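Local coordinates for protein Dye-decolorizing peroxidase tfu_3078 (Thermobifida fusca, PDB 5FW4) that uses a non-covalently bound heme b and hydrogen peroxide to oxidise many compounds, with high reactivity towards anthraquinone dyes and modest activity towards azo dyes and standard peroxidase substrates, at residues V389-S392 with L393-G397; G302-L305 with D306-A309; A399-R402 with Y403-H406; P252-D255 with R256-A260; A263-P266 with A267-W270. One frame throughout, in Å; residues are numbered along the deposited sequence.

Interaction 1 (V389-S392 with L393-G397); sequences VQRS and LADQG. With HEM (protoporphyrin IX containing Fe), chain C.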
# COMPACT_ATOMS: atom_id res chain seq x y z
N VAL A 389 -14.49 12.19 -23.62
CA VAL A 389 -13.50 13.02 -22.94
C VAL A 389 -12.10 12.47 -23.15
O VAL A 389 -11.17 13.22 -23.50
CB VAL A 389 -13.82 13.17 -21.46
CG1 VAL A 389 -12.71 13.88 -20.69
CG2 VAL A 389 -15.13 13.89 -21.29
N GLN A 390 -11.94 11.17 -22.97
CA GLN A 390 -10.62 10.59 -23.17
C GLN A 390 -10.17 10.71 -24.61
O GLN A 390 -8.98 10.87 -24.85
CB GLN A 390 -10.55 9.12 -22.74
CG GLN A 390 -9.24 8.42 -23.11
CD GLN A 390 -8.01 8.94 -22.37
OE1 GLN A 390 -6.90 8.47 -22.63
NE2 GLN A 390 -8.19 9.88 -21.48
N ARG A 391 -11.12 10.58 -25.54
CA ARG A 391 -10.84 10.72 -26.97
C ARG A 391 -10.32 12.13 -27.27
O ARG A 391 -9.38 12.27 -28.03
CB ARG A 391 -12.10 10.44 -27.82
CG ARG A 391 -11.80 9.94 -29.22
CD ARG A 391 -13.06 9.81 -30.08
NE ARG A 391 -14.03 8.82 -29.60
CZ ARG A 391 -14.00 7.52 -29.85
NH1 ARG A 391 -13.01 6.97 -30.56
NH2 ARG A 391 -14.96 6.73 -29.37
N SER A 392 -10.93 13.15 -26.67
CA SER A 392 -10.41 14.54 -26.80
C SER A 392 -8.99 14.66 -26.20
O SER A 392 -8.12 15.33 -26.78
CB SER A 392 -11.34 15.54 -26.11
OG SER A 392 -12.62 15.56 -26.72
N LEU A 393 -8.73 13.99 -25.08
CA LEU A 393 -7.44 14.15 -24.43
C LEU A 393 -6.38 13.44 -25.24
O LEU A 393 -5.30 13.96 -25.41
CB LEU A 393 -7.42 13.59 -23.01
CG LEU A 393 -8.33 14.17 -21.94
CD1 LEU A 393 -8.10 13.49 -20.60
CD2 LEU A 393 -8.15 15.68 -21.79
N ALA A 394 -6.69 12.21 -25.66
CA ALA A 394 -5.83 11.46 -26.57
C ALA A 394 -5.51 12.19 -27.89
O ALA A 394 -4.36 12.34 -28.26
CB ALA A 394 -6.48 10.13 -26.91
N ASP A 395 -6.55 12.56 -28.62
CA ASP A 395 -6.37 13.09 -29.98
C ASP A 395 -6.01 14.56 -30.02
O ASP A 395 -5.41 15.03 -31.00
CB ASP A 395 -7.64 12.89 -30.81
CG ASP A 395 -8.01 11.43 -30.98
OD1 ASP A 395 -7.12 10.56 -30.86
OD2 ASP A 395 -9.21 11.17 -31.26
N GLN A 396 -6.42 15.33 -29.03
CA GLN A 396 -6.21 16.79 -29.10
C GLN A 396 -4.94 17.21 -28.37
O GLN A 396 -4.66 18.40 -28.20
CB GLN A 396 -7.44 17.55 -28.61
CG GLN A 396 -8.66 17.34 -29.49
CD GLN A 396 -9.86 18.17 -29.06
OE1 GLN A 396 -10.97 17.66 -28.91
NE2 GLN A 396 -9.65 19.45 -28.87
N GLY A 397 -4.16 16.23 -27.94
CA GLY A 397 -2.83 16.48 -27.42
C GLY A 397 -2.82 17.15 -26.06
O GLY A 397 -2.09 18.13 -25.86
CHA HEM C . -9.68 17.53 -13.89
CHB HEM C . -5.45 15.34 -13.01
CHC HEM C . -6.72 11.82 -16.07
CHD HEM C . -11.05 13.87 -16.74
C1A HEM C . -8.44 17.22 -13.40
C2A HEM C . -7.72 18.07 -12.52
C3A HEM C . -6.53 17.46 -12.30
C4A HEM C . -6.50 16.25 -13.01
CMA HEM C . -5.44 17.94 -11.41
CAA HEM C . -8.17 19.40 -11.99
CBA HEM C . -8.90 19.31 -10.65
CGA HEM C . -10.26 18.71 -10.81
O1A HEM C . -10.45 17.54 -10.40
O2A HEM C . -11.18 19.39 -11.33
C1B HEM C . -5.45 14.18 -13.80
C2B HEM C . -4.37 13.26 -13.83
C3B HEM C . -4.70 12.25 -14.69
C4B HEM C . -6.05 12.59 -15.17
CMB HEM C . -3.10 13.39 -13.04
CAB HEM C . -4.00 11.02 -15.07
CBB HEM C . -2.92 10.57 -14.44
C1C HEM C . -8.00 12.06 -16.52
C2C HEM C . -8.68 11.24 -17.38
C3C HEM C . -9.94 11.82 -17.56
C4C HEM C . -9.98 13.01 -16.80
CMC HEM C . -8.09 9.97 -17.94
CAC HEM C . -11.08 11.47 -18.39
CBC HEM C . -10.99 10.71 -19.43
C1D HEM C . -10.97 15.05 -15.98
C2D HEM C . -12.10 15.99 -15.93
C3D HEM C . -11.70 17.02 -15.14
C4D HEM C . -10.34 16.69 -14.73
CMD HEM C . -13.46 15.86 -16.60
CAD HEM C . -12.54 18.23 -14.77
CBD HEM C . -12.46 19.24 -15.92
CGD HEM C . -13.39 20.41 -15.66
O1D HEM C . -14.62 20.34 -15.88
O2D HEM C . -12.91 21.46 -15.20
NA HEM C . -7.67 16.12 -13.70
NB HEM C . -6.42 13.74 -14.59
NC HEM C . -8.77 13.14 -16.21
ND HEM C . -9.92 15.49 -15.24
FE HEM C . -8.21 14.69 -14.97
O HOH W 1 -13.60 17.46 -28.06
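Leu393 folds back against Val389 and Gln390 in the last turns of helix 386-395, an alpha helix of the C-terminal DyP-type peroxidase domain that runs past the heme. Four successive i to i+4 backbone bonds hold the segment. The one from Leu393 N to Val389 O measures 3.0 Å, and the one from Ala394 N to Gln390 O is almost straight at 173°. The last, Gln396 N to Ser392 O, approaches from 35° out of the carbonyl plane, as Gln396 leaves helical geometry.

Leu393 can be followed outward atom by atom. Its CB lies 3.6 Å from Gln390 O. The chi1 of -62° sets CG beside the backbone N, where it sits 3.4 Å from Val389 O. At the branch, CD1 passes Gln390 NE2 at 3.7 Å and reaches HEM C3C at 3.9 Å. The Leu393 side chain also packs on His338, probably the proximal ligand of the heme iron, and on Leu341 and Ala342. Gln390 bends at chi2 and brings NE2 to 3.5 Å from HEM CMC, while Val389 turns its CG1 branch to the adjacent vinyl group, so three residues of one helix face line this heme edge.

On the outer face, Arg391 and Asp395 run side by side without their charged atoms meeting; Asp395 OD1 is hydrogen-bonded to Ser171 instead. Ser392 OG, which also bonds Asn347 OD1, is linked to Gln396 by a water that donates a short bond to the hydroxyl and another, 2.8 Å long, to Gln396 OE1.

Interaction 2 (G302-L305 with D306-A309); sequences GRRL and DTGA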
# COMPACT_ATOMS: atom_id res chain seq x y z
N GLY A 302 -3.78 23.58 -15.83
CA GLY A 302 -4.60 24.78 -15.92
C GLY A 302 -5.10 25.23 -14.56
O GLY A 302 -6.01 26.05 -14.47
N ARG A 303 -4.55 24.62 -13.50
CA ARG A 303 -4.82 25.05 -12.15
C ARG A 303 -3.51 25.10 -11.38
O ARG A 303 -2.53 24.46 -11.76
CB ARG A 303 -5.84 24.14 -11.50
CG ARG A 303 -7.25 24.24 -12.07
CD ARG A 303 -8.12 23.18 -11.42
NE ARG A 303 -9.55 23.27 -11.70
CZ ARG A 303 -10.44 24.03 -11.06
NH1 ARG A 303 -10.09 24.84 -10.05
NH2 ARG A 303 -11.70 23.96 -11.42
N ARG A 304 -3.52 25.87 -10.30
CA ARG A 304 -2.33 26.14 -9.50
C ARG A 304 -2.17 24.99 -8.55
O ARG A 304 -3.18 24.41 -8.16
CB ARG A 304 -2.50 27.43 -8.71
CG ARG A 304 -2.68 28.67 -9.59
CD ARG A 304 -2.89 29.95 -8.80
NE ARG A 304 -1.93 30.17 -7.71
CZ ARG A 304 -0.62 30.40 -7.86
NH1 ARG A 304 -0.06 30.43 -9.06
NH2 ARG A 304 0.15 30.60 -6.80
N LEU A 305 -0.94 24.68 -8.17
CA LEU A 305 -0.68 23.60 -7.20
C LEU A 305 -1.01 23.97 -5.76
O LEU A 305 -1.51 23.13 -4.99
CB LEU A 305 0.78 23.14 -7.28
CG LEU A 305 1.19 22.40 -8.56
CD1 LEU A 305 2.70 22.38 -8.71
CD2 LEU A 305 0.65 20.98 -8.58
N ASP A 306 -0.73 25.22 -5.38
CA ASP A 306 -0.86 25.66 -3.98
C ASP A 306 -2.31 25.60 -3.53
O ASP A 306 -2.62 24.92 -2.54
CB ASP A 306 -0.19 27.04 -3.70
CG ASP A 306 -0.64 28.17 -4.62
OD1 ASP A 306 -1.59 28.01 -5.42
OD2 ASP A 306 -0.01 29.26 -4.53
N THR A 307 -3.21 26.19 -4.31
CA THR A 307 -4.61 26.39 -3.95
C THR A 307 -5.59 25.65 -4.85
O THR A 307 -6.77 25.59 -4.54
CB THR A 307 -5.02 27.88 -4.13
OG1 THR A 307 -4.96 28.19 -5.51
CG2 THR A 307 -4.09 28.83 -3.36
N GLY A 308 -5.15 25.15 -6.00
CA GLY A 308 -6.09 24.51 -6.93
C GLY A 308 -6.96 25.44 -7.75
O GLY A 308 -7.82 24.96 -8.51
N ALA A 309 -6.75 26.76 -7.60
CA ALA A 309 -7.45 27.79 -8.37
C ALA A 309 -7.10 27.72 -9.84
O ALA A 309 -5.98 27.38 -10.20
CB ALA A 309 -7.12 29.18 -7.84
O HOH W 2 -4.20 30.65 -6.08
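Arg304 and Ala309 pair across a tight reversal, the two halves running 148° apart: Arg304 N donates to Ala309 O at 2.9 Å, in the carbonyl plane, and Gly308 N returns a weak bond to Arg304 O. This loop after helix 294-301 contains an ST turn, in which Thr307 OG1 accepts from Ala309 N at 3.1 Å. Gly308 has positive phi, which favours glycine.

Arg303 extends straight from CG to NE and uses an edge N-H: NH1 meets Gly308 O at 2.7 Å, lying in the carbonyl plane while the oxygen lies in the guanidinium plane. The same NH1 also bonds Glu316 O, so two carbonyls fix the rotation of the group, and the side chain touches the heme as part of its pocket. Arg304 instead kinks at chi3 (48°), which curls its guanidinium back to Asp306. NH2 and Asp306 OD2 form a salt bridge of 2.6 Å with weak hydrogen-bond geometry, the two planes being turned 68° apart. Asp306 OD1, also near that guanidinium at 3.2 Å from Arg304 NE, accepts a weak bond from Thr307 N. Water 2 joins Thr307 to Arg304, accepting from Thr307 OG1 at 2.6 Å and, weakly, from Arg304 NE.

Interaction 3 (A399-R402 with Y403-H406); sequences ALNR and YIRH. With HEM (protoporphyrin IX containing Fe), chain C.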
# COMPACT_ATOMS: atom_id res chain seq x y z
N ALA A 399 -1.69 18.30 -22.71
CA ALA A 399 -0.33 18.58 -22.19
C ALA A 399 0.12 17.50 -21.20
O ALA A 399 1.30 17.24 -21.01
CB ALA A 399 -0.31 19.90 -21.47
N LEU A 400 -0.86 16.94 -20.55
CA LEU A 400 -0.59 15.88 -19.57
C LEU A 400 -0.13 14.54 -20.17
O LEU A 400 0.57 13.76 -19.47
CB LEU A 400 -1.84 15.68 -18.74
CG LEU A 400 -1.83 14.65 -17.59
CD1 LEU A 400 -0.78 14.98 -16.55
CD2 LEU A 400 -3.21 14.70 -16.97
N ASN A 401 -0.49 14.26 -21.43
CA ASN A 401 -0.14 12.97 -22.08
C ASN A 401 1.32 12.60 -21.99
O ASN A 401 1.69 11.43 -21.80
CB ASN A 401 -0.52 13.00 -23.56
CG ASN A 401 -2.00 12.94 -23.79
OD1 ASN A 401 -2.78 12.51 -22.93
ND2 ASN A 401 -2.41 13.32 -24.97
N ARG A 402 2.17 13.61 -22.18
CA ARG A 402 3.60 13.47 -21.99
C ARG A 402 4.02 12.78 -20.68
O ARG A 402 5.09 12.16 -20.63
CB ARG A 402 4.22 14.87 -21.99
CG ARG A 402 5.70 14.99 -22.25
CD ARG A 402 5.95 16.42 -22.78
NE ARG A 402 5.02 17.38 -22.15
CZ ARG A 402 4.00 18.03 -22.75
NH1 ARG A 402 3.72 17.88 -24.07
NH2 ARG A 402 3.24 18.85 -22.00
N TYR A 403 3.25 12.97 -19.61
CA TYR A 403 3.71 12.58 -18.28
C TYR A 403 2.95 11.38 -17.73
O TYR A 403 3.12 11.08 -16.57
CB TYR A 403 3.57 13.72 -17.31
CG TYR A 403 4.46 14.90 -17.75
CD1 TYR A 403 5.82 14.87 -17.55
CD2 TYR A 403 3.92 15.96 -18.43
CE1 TYR A 403 6.67 15.94 -18.03
CE2 TYR A 403 4.73 17.01 -18.87
CZ TYR A 403 6.10 16.97 -18.66
OH TYR A 403 6.93 18.04 -19.13
N ILE A 404 2.09 10.81 -18.55
CA ILE A 404 1.27 9.66 -18.13
C ILE A 404 1.21 8.56 -19.17
O ILE A 404 1.33 8.82 -20.36
CB ILE A 404 -0.19 10.06 -17.80
CG1 ILE A 404 -0.98 10.41 -19.08
CG2 ILE A 404 -0.23 11.10 -16.71
CD1 ILE A 404 -2.37 10.96 -18.87
N ARG A 405 0.96 7.32 -18.70
CA ARG A 405 0.78 6.20 -19.60
C ARG A 405 -0.38 5.39 -19.13
O ARG A 405 -0.33 4.89 -18.02
CB ARG A 405 2.04 5.33 -19.63
CG ARG A 405 3.25 6.01 -20.23
CD ARG A 405 3.08 6.29 -21.72
NE ARG A 405 4.30 6.85 -22.30
CZ ARG A 405 4.56 8.15 -22.49
NH1 ARG A 405 3.71 9.11 -22.10
NH2 ARG A 405 5.71 8.50 -23.03
N HIS A 406 -1.42 5.25 -19.96
CA HIS A 406 -2.52 4.36 -19.64
C HIS A 406 -2.12 2.88 -19.78
O HIS A 406 -2.00 2.36 -20.89
CB HIS A 406 -3.71 4.69 -20.54
CG HIS A 406 -4.42 5.96 -20.19
ND1 HIS A 406 -5.64 5.98 -19.56
CD2 HIS A 406 -4.09 7.26 -20.40
CE1 HIS A 406 -6.03 7.22 -19.38
NE2 HIS A 406 -5.12 8.03 -19.90
CHA HEM C . -9.68 17.53 -13.89
CHB HEM C . -5.45 15.34 -13.01
CHC HEM C . -6.72 11.82 -16.07
CHD HEM C . -11.05 13.87 -16.74
C1A HEM C . -8.44 17.22 -13.40
C2A HEM C . -7.72 18.07 -12.52
C3A HEM C . -6.53 17.46 -12.30
C4A HEM C . -6.50 16.25 -13.01
CMA HEM C . -5.44 17.94 -11.41
CAA HEM C . -8.17 19.40 -11.99
CBA HEM C . -8.90 19.31 -10.65
CGA HEM C . -10.26 18.71 -10.81
O1A HEM C . -10.45 17.54 -10.40
O2A HEM C . -11.18 19.39 -11.33
C1B HEM C . -5.45 14.18 -13.80
C2B HEM C . -4.37 13.26 -13.83
C3B HEM C . -4.70 12.25 -14.69
C4B HEM C . -6.05 12.59 -15.17
CMB HEM C . -3.10 13.39 -13.04
CAB HEM C . -4.00 11.02 -15.07
CBB HEM C . -2.92 10.57 -14.44
C1C HEM C . -8.00 12.06 -16.52
C2C HEM C . -8.68 11.24 -17.38
C3C HEM C . -9.94 11.82 -17.56
C4C HEM C . -9.98 13.01 -16.80
CMC HEM C . -8.09 9.97 -17.94
CAC HEM C . -11.08 11.47 -18.39
CBC HEM C . -10.99 10.71 -19.43
C1D HEM C . -10.97 15.05 -15.98
C2D HEM C . -12.10 15.99 -15.93
C3D HEM C . -11.70 17.02 -15.14
C4D HEM C . -10.34 16.69 -14.73
CMD HEM C . -13.46 15.86 -16.60
CAD HEM C . -12.54 18.23 -14.77
CBD HEM C . -12.46 19.24 -15.92
CGD HEM C . -13.39 20.41 -15.66
O1D HEM C . -14.62 20.34 -15.88
O2D HEM C . -12.91 21.46 -15.20
NA HEM C . -7.67 16.12 -13.70
NB HEM C . -6.42 13.74 -14.59
NC HEM C . -8.77 13.14 -16.21
ND HEM C . -9.92 15.49 -15.24
FE HEM C . -8.21 14.69 -14.97
O HOH W 3 6.51 10.92 -22.75
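Leu400 and Ile404 form the close-packed side of this turn, their side chains crossing at about a right angle with Leu400 CD1 3.9 Å from Ile404 CG2. Both also press on the heme. Leu400 puts its other branch, CD2, 3.6 Å from HEM C2B. Ile404 places CG1 between its backbone N and carbonyl carbon (chi1 72°), and that rotation turns CG2 towards the heme vinyl carbon CBB. Two residues further along the strand, His406 approaches with its ring edge, CE1 lying 3.7 Å from HEM CMC, while its ND1 is hydrogen-bonded to Arg280.

The backbone between them makes a 3-10 turn. Tyr403 N donates to Leu400 O at 2.8 Å from well above the carbonyl plane, and a weaker bond joins Ile404 N to Asn401 O. The turn feeds strand 404-414, an outer strand of the four-stranded antiparallel sheet in the C-terminal ferredoxin-like domain, and this strand pairs with strand 275-284.

The buried Tyr403 ring marks the boundary of the packed part: it meets Trp289 edge-to-face and carries Arg402 CB over one face, a CH-pi contact 26° off the ring normal and shifted towards the rim. Beyond it the contact is looser and wetter. The exposed Arg402 chain runs alongside the ring and bends at chi3; NE comes within 3.3 Å of Tyr403 CE2, and the guanidinium stands at 84° to the ring, its own edge facing that carbon. Arg405 bends at chi2 and folds back along its own strand, where NH1 donates to Ile404 O at 3.0 Å. Its NH2 donates to water 3 at 2.6 Å, and that water in turn donates to Arg402 O.

Interaction 4 (P252-D255 with R256-A260); sequences PLFD and RTITA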
# COMPACT_ATOMS: atom_id res chain seq x y z
N PRO A 252 -28.41 18.03 -7.78
CA PRO A 252 -28.98 17.09 -8.75
C PRO A 252 -28.04 16.62 -9.85
O PRO A 252 -28.20 15.51 -10.36
CB PRO A 252 -30.17 17.86 -9.35
CG PRO A 252 -30.59 18.78 -8.27
CD PRO A 252 -29.32 19.19 -7.57
N LEU A 253 -27.09 17.45 -10.24
CA LEU A 253 -26.06 17.05 -11.18
C LEU A 253 -25.32 15.75 -10.79
O LEU A 253 -24.90 15.01 -11.66
CB LEU A 253 -25.07 18.18 -11.39
CG LEU A 253 -24.22 18.16 -12.66
CD1 LEU A 253 -24.99 17.65 -13.88
CD2 LEU A 253 -23.71 19.58 -12.92
N PHE A 254 -25.19 15.47 -9.50
CA PHE A 254 -24.48 14.28 -9.09
C PHE A 254 -25.23 13.04 -9.55
O PHE A 254 -24.69 12.22 -10.28
CB PHE A 254 -24.27 14.23 -7.58
CG PHE A 254 -23.48 13.03 -7.13
CD1 PHE A 254 -22.09 13.01 -7.24
CD2 PHE A 254 -24.13 11.90 -6.66
CE1 PHE A 254 -21.37 11.91 -6.86
CE2 PHE A 254 -23.41 10.78 -6.27
CZ PHE A 254 -22.02 10.79 -6.38
N ASP A 255 -26.48 12.93 -9.16
CA ASP A 255 -27.25 11.75 -9.52
C ASP A 255 -27.49 11.61 -11.03
O ASP A 255 -27.48 10.50 -11.57
CB ASP A 255 -28.56 11.75 -8.73
CG ASP A 255 -28.34 11.38 -7.28
OD1 ASP A 255 -27.37 10.63 -6.99
OD2 ASP A 255 -29.12 11.85 -6.44
N ARG A 256 -27.67 12.73 -11.70
CA ARG A 256 -27.82 12.73 -13.15
C ARG A 256 -26.53 12.26 -13.83
O ARG A 256 -26.58 11.55 -14.82
CB ARG A 256 -28.18 14.13 -13.67
CG ARG A 256 -29.63 14.58 -13.41
CD ARG A 256 -29.70 16.07 -13.06
NE ARG A 256 -30.80 16.80 -13.72
CZ ARG A 256 -30.66 17.61 -14.77
NH1 ARG A 256 -29.47 17.81 -15.33
NH2 ARG A 256 -31.73 18.22 -15.28
N THR A 257 -25.38 12.65 -13.30
CA THR A 257 -24.10 12.28 -13.91
C THR A 257 -23.82 10.77 -13.76
O THR A 257 -23.26 10.13 -14.64
CB THR A 257 -22.95 13.10 -13.29
OG1 THR A 257 -23.16 14.50 -13.58
CG2 THR A 257 -21.63 12.68 -13.84
N ILE A 258 -24.26 10.21 -12.65
CA ILE A 258 -23.87 8.89 -12.20
C ILE A 258 -24.77 7.76 -12.69
O ILE A 258 -24.32 6.62 -12.88
CB ILE A 258 -23.83 8.91 -10.65
CG1 ILE A 258 -22.40 8.93 -10.20
CG2 ILE A 258 -24.58 7.77 -9.96
CD1 ILE A 258 -21.71 10.16 -10.66
N THR A 259 -26.03 8.10 -12.89
CA THR A 259 -27.11 7.12 -12.88
C THR A 259 -27.49 6.71 -14.29
O THR A 259 -27.74 7.56 -15.15
CB THR A 259 -28.32 7.71 -12.13
OG1 THR A 259 -27.88 8.21 -10.86
CG2 THR A 259 -29.40 6.66 -11.89
N ALA A 260 -27.54 5.40 -14.54
CA ALA A 260 -27.98 4.91 -15.83
C ALA A 260 -29.46 5.23 -16.01
O ALA A 260 -30.27 4.92 -15.14
CB ALA A 260 -27.77 3.41 -15.95
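Leu253 and Thr257 are joined twice at a single carbonyl oxygen. Thr257 N reaches Leu253 O at 2.9 Å, and Thr257 OG1 reaches the same oxygen at 2.6 Å; the two donors arrive from opposite faces of the carbonyl plane. The hydroxyl gets there because OG1 sits anti to the threonine carbonyl carbon (chi1 -63°), which points it back down the helix and leaves the buried polar group with an acceptor in the preceding turn.

Among the main-chain bonds, Arg256 N to Pro252 O is the straightest at 168°, with the donor nearly along the C=O axis. The bond from Ile258 N to Phe254 O is weak, as are those from Thr259 N and Ile258 N to Asp255 O. Such loss of geometry fits the C-terminal end of helix 252-258, where Thr259 departs from helical angles. Thr259 OG1 also points at Asp255 O, but the 2.4 Å separation is very short and its detail is doubtful.

This short helix precedes strand 275-284, part of the four-stranded antiparallel sheet of the ferredoxin-like C-terminal domain. Thr257 in the last turn makes a backbone bond to Gly380, and Ala260 beyond the helix bonds to Gly273 and Gly274.

Among apolar contacts, Phe254 presents a ring face to Ile258 CD1, which stands 4.2 Å from Phe254 CE1 and is displaced towards the rim; the ring also meets Phe353 edge-to-face. On the exposed side, Arg256 CD lies 4.1 Å from Pro252 CB. Separately, the same Arg256 CD makes a close approach to a carbonyl, 3.1 Å from Pro252 O.

Interaction 5 (A263-P266 with A267-W270); sequences ADNP and AHAW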
# COMPACT_ATOMS: atom_id res chain seq x y z
N ALA A 263 -33.46 1.71 -19.55
CA ALA A 263 -33.27 1.02 -20.81
C ALA A 263 -34.60 0.90 -21.60
O ALA A 263 -35.64 0.59 -21.02
CB ALA A 263 -32.68 -0.36 -20.57
N ASP A 264 -34.54 1.15 -22.90
CA ASP A 264 -35.65 0.90 -23.84
C ASP A 264 -36.11 -0.55 -23.83
O ASP A 264 -37.28 -0.83 -23.96
CB ASP A 264 -35.20 1.22 -25.26
CG ASP A 264 -35.00 2.70 -25.50
OD1 ASP A 264 -35.57 3.53 -24.75
OD2 ASP A 264 -34.25 3.03 -26.45
N ASN A 265 -35.15 -1.45 -23.70
CA ASN A 265 -35.34 -2.87 -23.89
C ASN A 265 -35.30 -3.56 -22.53
O ASN A 265 -34.30 -3.44 -21.83
CB ASN A 265 -34.18 -3.34 -24.77
CG ASN A 265 -34.23 -4.80 -25.09
OD1 ASN A 265 -35.02 -5.56 -24.54
ND2 ASN A 265 -33.36 -5.21 -25.99
N PRO A 266 -36.38 -4.28 -22.13
CA PRO A 266 -36.38 -4.95 -20.81
C PRO A 266 -35.21 -5.93 -20.56
O PRO A 266 -34.88 -6.19 -19.40
CB PRO A 266 -37.71 -5.71 -20.76
CG PRO A 266 -38.30 -5.63 -22.14
CD PRO A 266 -37.64 -4.49 -22.87
N ALA A 267 -34.61 -6.46 -21.62
CA ALA A 267 -33.43 -7.29 -21.49
C ALA A 267 -32.21 -6.50 -21.00
O ALA A 267 -31.26 -7.10 -20.49
CB ALA A 267 -33.12 -7.98 -22.81
N HIS A 268 -32.23 -5.18 -21.18
CA HIS A 268 -31.15 -4.31 -20.71
C HIS A 268 -31.47 -3.60 -19.39
O HIS A 268 -30.60 -2.97 -18.83
CB HIS A 268 -30.83 -3.27 -21.78
CG HIS A 268 -30.37 -3.87 -23.06
ND1 HIS A 268 -30.23 -3.15 -24.22
CD2 HIS A 268 -30.01 -5.15 -23.37
CE1 HIS A 268 -29.81 -3.93 -25.19
NE2 HIS A 268 -29.67 -5.16 -24.70
N ALA A 269 -32.70 -3.73 -18.89
CA ALA A 269 -33.14 -2.94 -17.73
C ALA A 269 -32.53 -3.33 -16.36
O ALA A 269 -32.70 -2.61 -15.37
CB ALA A 269 -34.65 -2.94 -17.63
N TRP A 270 -31.82 -4.46 -16.32
CA TRP A 270 -31.10 -4.85 -15.10
C TRP A 270 -30.07 -3.80 -14.66
O TRP A 270 -29.65 -3.81 -13.51
CB TRP A 270 -30.42 -6.21 -15.27
CG TRP A 270 -29.31 -6.23 -16.30
CD1 TRP A 270 -29.44 -6.36 -17.65
CD2 TRP A 270 -27.91 -6.07 -16.05
NE1 TRP A 270 -28.22 -6.32 -18.26
CE2 TRP A 270 -27.26 -6.13 -17.30
CE3 TRP A 270 -27.15 -5.90 -14.89
CZ2 TRP A 270 -25.87 -6.04 -17.42
CZ3 TRP A 270 -25.75 -5.78 -15.02
CH2 TRP A 270 -25.14 -5.85 -16.28
O HOH W 4 -32.09 -0.80 -24.16
O HOH W 5 -33.00 -6.55 -17.57
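Asn265 opens a type I beta turn and accepts bonds through both its backbone O and its side-chain OD1. The backbone O accepts from His268 N at 2.8 Å, closing the turn across Pro266 and Ala267, and OD1 accepts from Ala267 N at 3.1 Å, an Asx turn. A weaker bond from Ala269 N to Pro266 O carries the chain on into a 3-10 segment at Ala269-Trp270. The loop sits at the surface between helix 252-258 and strand 275-284, away from the heme.

The asparagine conformation explains the second bond. With CG opposite the backbone N (chi1 -179°), the amide swings beside its own carbonyl carbon and overhangs the turn; Ala267 N then meets OD1 from 55° out of the amide carbonyl plane. The other end of the amide goes to the histidine. Asn265 ND2 lies over one face of the His268 ring, towards the rim, 3.9 Å from His268 CE1, with amide and ring planes inclined by 39°, so this is a tilted overlay.

With CG beside its backbone N, the His268 ring lies next to the Asn265 amide; independently, His268 CB touches Ala263 CB at 3.7 Å. At the ring, ND1 shares water 4 with Asn265 N, and NE2 makes a weak hydrogen bond to Asp158 O. The Trp270 indole bonds Arg159 O through NE1 and packs on Pro161 and helix 425-428. Water 5 donates to Pro266 O at 2.6 Å and accepts a weak bond from Trp270 N, 2.7 Å away.

All five contacts belong to the C-terminal DyP-type peroxidase region. Along the chain the order is interaction 4, 5, 2, 1, 3. Interactions 4 and 5 adjoin in sequence on the way to strand 275-284, their centres about 19 Å apart, and lie away from the annotated sites. Interactions 1 and 3 are neighbours, centres about 11 Å apart: helix 386-395 is followed, after a loop, by strand 404-414, Leu393 O probably accepts a hydrogen bond from Asn401 ND2, and both touch the heme. Interaction 2, about 19 Å from interaction 3 between centres, reaches the heme separately through Arg303. A helix, a loop and a turn leading into a strand thus supply heme-pocket residues, whereas interaction 5, centred about 43 Å from interaction 2, belongs to the far surface.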